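Local coordinates for carbohydrate binding protein, putative, cpb33A (Cellvibrio japonicus, PDB 5FJQ) that probably cleaves chitin oxidatively, through the copper-binding lytic polysaccharide monooxygenase domain of a longer protein, at residues 62-67 against 72-77; 17-22 against 33-38. All coordinates share one frame; numbering follows the deposited sequence.

Contact 1. Residues 62-67 against 72-77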
loop_
_atom_site.group_PDB
_atom_site.type_symbol
_atom_site.label_atom_id
_atom_site.label_comp_id
_atom_site.label_asym_id
_atom_site.label_seq_id
_atom_site.Cartn_x
_atom_site.Cartn_y
_atom_site.Cartn_z
ATOM N N LEU A 62 -6.841 1.095 -5.867
ATOM C CA LEU A 62 -6.025 1.745 -4.936
ATOM C C LEU A 62 -4.715 0.935 -4.836
ATOM O O LEU A 62 -3.641 1.481 -4.935
ATOM C CB LEU A 62 -6.769 1.758 -3.630
ATOM C CG LEU A 62 -7.475 3.067 -3.375
ATOM C CD1 LEU A 62 -8.734 3.300 -4.200
ATOM C CD2 LEU A 62 -7.748 3.268 -1.867
ATOM N N CYS A 63 -4.829 -0.383 -4.855
ATOM C CA CYS A 63 -3.633 -1.210 -4.695
ATOM C C CYS A 63 -2.713 -1.298 -5.906
ATOM O O CYS A 63 -1.523 -1.593 -5.737
ATOM C CB CYS A 63 -4.057 -2.612 -4.236
ATOM S SG CYS A 63 -4.856 -2.712 -2.603
ATOM N N SER A 64 -3.236 -1.115 -7.119
ATOM C CA SER A 64 -2.422 -1.099 -8.349
ATOM C C SER A 64 -2.049 0.324 -8.773
ATOM O O SER A 64 -1.390 0.503 -9.791
ATOM C CB SER A 64 -3.205 -1.715 -9.525
ATOM O OG SER A 64 -4.521 -1.124 -9.632
ATOM N N ALA A 65 -2.539 1.318 -8.017
ATOM C CA ALA A 65 -2.471 2.723 -8.434
ATOM C C ALA A 65 -2.936 2.812 -9.912
ATOM O O ALA A 65 -2.423 3.599 -10.662
ATOM C CB ALA A 65 -1.058 3.250 -8.266
ATOM N N ASN A 66 -3.854 1.917 -10.298
ATOM C CA ASN A 66 -4.451 1.839 -11.644
ATOM C C ASN A 66 -3.475 1.419 -12.751
ATOM O O ASN A 66 -3.697 1.687 -13.955
ATOM C CB ASN A 66 -5.195 3.141 -12.003
ATOM C CG ASN A 66 -6.236 2.950 -13.104
ATOM O OD1 ASN A 66 -6.854 1.882 -13.233
ATOM N ND2 ASN A 66 -6.481 4.015 -13.865
ATOM N N ARG A 67 -2.418 0.703 -12.350
ATOM C CA ARG A 67 -1.477 0.162 -13.293
ATOM C C ARG A 67 -1.831 -1.275 -13.627
ATOM O O ARG A 67 -1.975 -2.071 -12.723
ATOM C CB ARG A 67 -0.085 0.241 -12.682
ATOM C CG ARG A 67 0.252 1.716 -12.425
ATOM C CD ARG A 67 1.416 1.947 -11.542
ATOM N NE ARG A 67 2.627 1.506 -12.211
ATOM C CZ ARG A 67 3.616 2.298 -12.663
ATOM N NH1 ARG A 67 3.598 3.630 -12.521
ATOM N NH2 ARG A 67 4.690 1.738 -13.222
ATOM N N GLY A 72 -3.813 -7.520 -10.262
ATOM C CA GLY A 72 -3.980 -8.706 -9.440
ATOM C C GLY A 72 -4.063 -8.249 -7.965
ATOM O O GLY A 72 -4.803 -8.818 -7.168
ATOM N N MET A 73 -3.355 -7.151 -7.685
ATOM C CA MET A 73 -3.347 -6.474 -6.376
ATOM C C MET A 73 -4.678 -5.875 -5.962
ATOM O O MET A 73 -4.868 -5.610 -4.746
ATOM C CB MET A 73 -2.200 -5.427 -6.257
ATOM C CG MET A 73 -0.785 -5.994 -6.467
ATOM S SD MET A 73 -0.331 -7.197 -5.204
ATOM C CE MET A 73 -0.773 -8.720 -6.025
ATOM N N ASP A 74 -5.611 -5.757 -6.929
ATOM C CA ASP A 74 -6.880 -5.109 -6.692
ATOM C C ASP A 74 -7.975 -6.056 -6.258
ATOM O O ASP A 74 -9.146 -5.616 -6.052
ATOM C CB ASP A 74 -7.287 -4.353 -7.926
ATOM C CG ASP A 74 -6.434 -3.087 -8.157
ATOM O OD1 ASP A 74 -6.069 -2.412 -7.174
ATOM O OD2 ASP A 74 -6.123 -2.730 -9.302
ATOM N N LEU A 75 -7.642 -7.343 -6.184
ATOM C CA LEU A 75 -8.670 -8.406 -5.915
ATOM C C LEU A 75 -9.108 -8.354 -4.437
ATOM O O LEU A 75 -8.244 -8.248 -3.599
ATOM C CB LEU A 75 -8.072 -9.780 -6.235
ATOM C CG LEU A 75 -7.785 -9.982 -7.737
ATOM C CD1 LEU A 75 -7.201 -11.347 -8.040
ATOM C CD2 LEU A 75 -8.975 -9.704 -8.607
ATOM N N ALA A 76 -10.419 -8.413 -4.145
ATOM C CA ALA A 76 -10.963 -8.584 -2.775
ATOM C C ALA A 76 -10.790 -10.039 -2.284
ATOM O O ALA A 76 -11.369 -10.958 -2.824
ATOM C CB ALA A 76 -12.444 -8.196 -2.779
ATOM N N ARG A 77 -9.966 -10.264 -1.281
ATOM C CA ARG A 77 -9.725 -11.611 -0.777
ATOM C C ARG A 77 -9.518 -11.481 0.691
ATOM O O ARG A 77 -8.987 -10.483 1.118
ATOM C CB ARG A 77 -8.504 -12.193 -1.446
ATOM C CG ARG A 77 -8.778 -12.387 -2.944
ATOM C CD ARG A 77 -7.640 -13.080 -3.629
ATOM N NE ARG A 77 -7.463 -14.432 -3.093
ATOM C CZ ARG A 77 -7.920 -15.557 -3.660
ATOM N NH1 ARG A 77 -8.559 -15.539 -4.808
ATOM N NH2 ARG A 77 -7.671 -16.741 -3.096
HETATM O O HOH W 1 -7.364 -1.596 -4.940
#

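Contact 2. Residues 17-22 against 33-38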
loop_
_atom_site.group_PDB
_atom_site.type_symbol
_atom_site.label_atom_id
_atom_site.label_comp_id
_atom_site.label_asym_id
_atom_site.label_seq_id
_atom_site.Cartn_x
_atom_site.Cartn_y
_atom_site.Cartn_z
ATOM N N ASN A 17 6.459 -14.638 -2.722
ATOM C CA ASN A 17 5.834 -15.947 -2.890
ATOM C C ASN A 17 6.114 -16.498 -4.331
ATOM O O ASN A 17 5.792 -17.663 -4.613
ATOM C CB ASN A 17 4.342 -15.860 -2.648
ATOM C CG ASN A 17 3.643 -17.219 -2.749
ATOM O OD1 ASN A 17 2.813 -17.458 -3.661
ATOM N ND2 ASN A 17 3.986 -18.126 -1.817
ATOM N N GLY A 18 6.697 -15.675 -5.212
ATOM C CA GLY A 18 7.025 -16.118 -6.620
ATOM C C GLY A 18 6.087 -15.480 -7.636
ATOM O O GLY A 18 4.861 -15.748 -7.651
ATOM N N ILE A 19 6.650 -14.620 -8.486
ATOM C CA ILE A 19 5.860 -13.871 -9.389
ATOM C C ILE A 19 5.414 -14.786 -10.560
ATOM O O ILE A 19 4.267 -14.741 -10.951
ATOM C CB ILE A 19 6.629 -12.651 -9.933
ATOM C CG1 ILE A 19 6.951 -11.674 -8.784
ATOM C CG2 ILE A 19 5.825 -11.974 -11.059
ATOM C CD1 ILE A 19 8.066 -10.672 -9.131
ATOM N N GLU A 20 6.324 -15.627 -11.064
ATOM C CA GLU A 20 5.990 -16.497 -12.216
ATOM C C GLU A 20 5.151 -17.730 -11.808
ATOM O O GLU A 20 4.211 -18.104 -12.501
ATOM C CB GLU A 20 7.288 -16.899 -12.980
ATOM C CG GLU A 20 8.111 -15.682 -13.404
ATOM C CD GLU A 20 7.265 -14.675 -14.183
ATOM O OE1 GLU A 20 6.270 -15.129 -14.764
ATOM O OE2 GLU A 20 7.537 -13.444 -14.209
ATOM N N ASN A 21 5.500 -18.328 -10.680
ATOM C CA ASN A 21 4.926 -19.586 -10.200
ATOM C C ASN A 21 4.547 -19.472 -8.738
ATOM O O ASN A 21 5.041 -20.202 -7.920
ATOM C CB ASN A 21 5.926 -20.726 -10.341
ATOM C CG ASN A 21 6.183 -21.088 -11.793
ATOM O OD1 ASN A 21 7.308 -20.958 -12.281
ATOM N ND2 ASN A 21 5.132 -21.537 -12.502
ATOM N N PRO A 22 3.630 -18.561 -8.418
ATOM C CA PRO A 22 3.233 -18.409 -7.029
ATOM C C PRO A 22 2.593 -19.719 -6.517
ATOM O O PRO A 22 2.060 -20.523 -7.299
ATOM C CB PRO A 22 2.152 -17.317 -7.093
ATOM C CG PRO A 22 1.620 -17.340 -8.465
ATOM C CD PRO A 22 2.711 -17.881 -9.355
ATOM N N ALA A 33 -4.862 -12.042 -12.874
ATOM C CA ALA A 33 -5.409 -10.692 -13.087
ATOM C C ALA A 33 -4.368 -9.592 -13.537
ATOM O O ALA A 33 -4.745 -8.534 -14.047
ATOM C CB ALA A 33 -6.185 -10.254 -11.854
ATOM N N GLY A 34 -3.075 -9.848 -13.389
ATOM C CA GLY A 34 -2.068 -8.815 -13.742
ATOM C C GLY A 34 -1.082 -8.662 -12.605
ATOM O O GLY A 34 -1.409 -8.038 -11.566
ATOM N N ASN A 35 0.104 -9.287 -12.734
ATOM C CA ASN A 35 1.080 -9.153 -11.677
ATOM C C ASN A 35 2.526 -8.921 -12.161
ATOM O O ASN A 35 3.433 -9.070 -11.380
ATOM C CB ASN A 35 1.075 -10.367 -10.767
ATOM C CG ASN A 35 1.895 -11.562 -11.340
ATOM O OD1 ASN A 35 2.223 -11.623 -12.579
ATOM N ND2 ASN A 35 2.175 -12.537 -10.469
ATOM N N GLY A 36 2.748 -8.613 -13.438
ATOM C CA GLY A 36 4.156 -8.519 -13.856
ATOM C C GLY A 36 4.760 -7.224 -13.259
ATOM O O GLY A 36 5.979 -7.048 -13.221
ATOM N N GLY A 37 3.910 -6.288 -12.808
ATOM C CA GLY A 37 4.472 -5.169 -12.001
ATOM C C GLY A 37 5.094 -5.586 -10.657
ATOM O O GLY A 37 5.579 -4.749 -9.898
ATOM N N LEU A 38 5.036 -6.870 -10.303
ATOM C CA LEU A 38 5.528 -7.289 -9.002
ATOM C C LEU A 38 7.038 -7.284 -8.951
ATOM O O LEU A 38 7.618 -7.360 -7.844
ATOM C CB LEU A 38 4.979 -8.661 -8.559
ATOM C CG LEU A 38 3.509 -8.841 -8.148
ATOM C CD1 LEU A 38 3.198 -10.305 -7.943
ATOM C CD2 LEU A 38 3.260 -8.049 -6.880
#

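Contact 1. Residues 62-67 against 72-77
The flat carboxylate of Asp74 faces Ser64 and is approached mainly at its two oxygens. The N-H of Ser64 comes to OD1 from one side of the carboxylate plane. This bond is weak: Ser64 N lies 3.1 Å from Asp74 OD1, at an N-H...O angle of 134°. A water oxygen lies 2.7 Å from Asp74 OD1, on the other side of the plane. This water donates to Asp74 OD1 and accepts from Cys63 N, so it links the carboxylate to the residue before Ser64. OD2 forms a salt bridge with Arg61, which probably offsets the buried negative charge. The Ser64 hydroxyl is modelled too close to OD2 for its bonding to be trusted.

The receiving backbone is a type I turn, Leu62 to Ala65. It overlaps a type I' turn, Ser64 to Arg67. Both segments lie in the loop between helix 53-56 and strand 83-84 of this beta-sandwich domain. Cys63 joins it to strand 169-178 through a disulfide with Cys174.

Cys63 CB packs 3.9 Å from Met73 CB. It also lies 3.1 Å from Met73 O. With CG beside its own backbone N (chi1 -58°), Met73 bends away toward helices 10-17 and 25-33.

Contact 2. Residues 17-22 against 33-38
Ile19 meets Asn35 and Leu38 with different branches of one side chain. CG1 stands beside the backbone N (chi1 -64°), which sends CG2 the other way, toward Asn35. The chain then runs on extended at chi2. As a result CD1 reaches past the Leu38 side chain to its backbone, with Ile19 CD1 3.5 Å from Leu38 C.

The Leu38 side chain runs in the opposite direction alongside that of Ile19. The nearest pair here is Ile19 CG1 with Leu38 CB, 3.6 Å apart. Leu38 CD1 adds a looser touch, 4.1 Å from Ile19 CG1. Leu38 also packs on Val11 and Cys14 of helix 10-17 and on Met73, so Ile19 closes over an apolar patch that extends into the helices.

Asn35 brings the polar part. Its CG sits between its own N and carbonyl carbon (chi1 82°), and this turns the amide toward the 17-22 loop. ND2 donates to the backbone carbonyl of Ile19, with Asn35 ND2 3.1 Å from Ile19 O. The donor lies in the carbonyl plane, on a lone pair, and the N-H...O angle is 157°. The oxygen is also nearly in the plane of the amide. Ile19 CG2 meanwhile rests over one amide face, 3.7 Å from Asn35 ND2.

The backbone of Asn35 works as well: Asn35 O accepts from Leu38 N at 2.9 Å, at the start of the 3-10 segment 36-38. The contact thus joins the loop between helices 10-17 and 25-33 to the loop that follows the second helix.

One well-directed amide bond and aliphatic packing make up the contact. No charged group takes part, so the contact itself should depend little on pH.

In the fold
Contact 2 joins the loops around helix 25-33, before strand 45-47; contact 1 lies within the loop from helix 53-56 to strand 83-84. Both are away from the copper site. Contact 1 is the deeper: its centre lies about 10 Å from the centre of the chain, against about 16 Å for that of contact 2. The touching residues of both are buried. Their chemistry differs. Contact 1, next to the sandwich, uses a carboxylate, a water and a disulfide-linked turn. Contact 2, at the outer edge of the helices, relies on a neutral amide and aliphatic packing. The two touch: Gly72 N lies 2.8 Å from Gly34 O, a probable hydrogen bond. Helices 10-17 and 25-33 adjoin both.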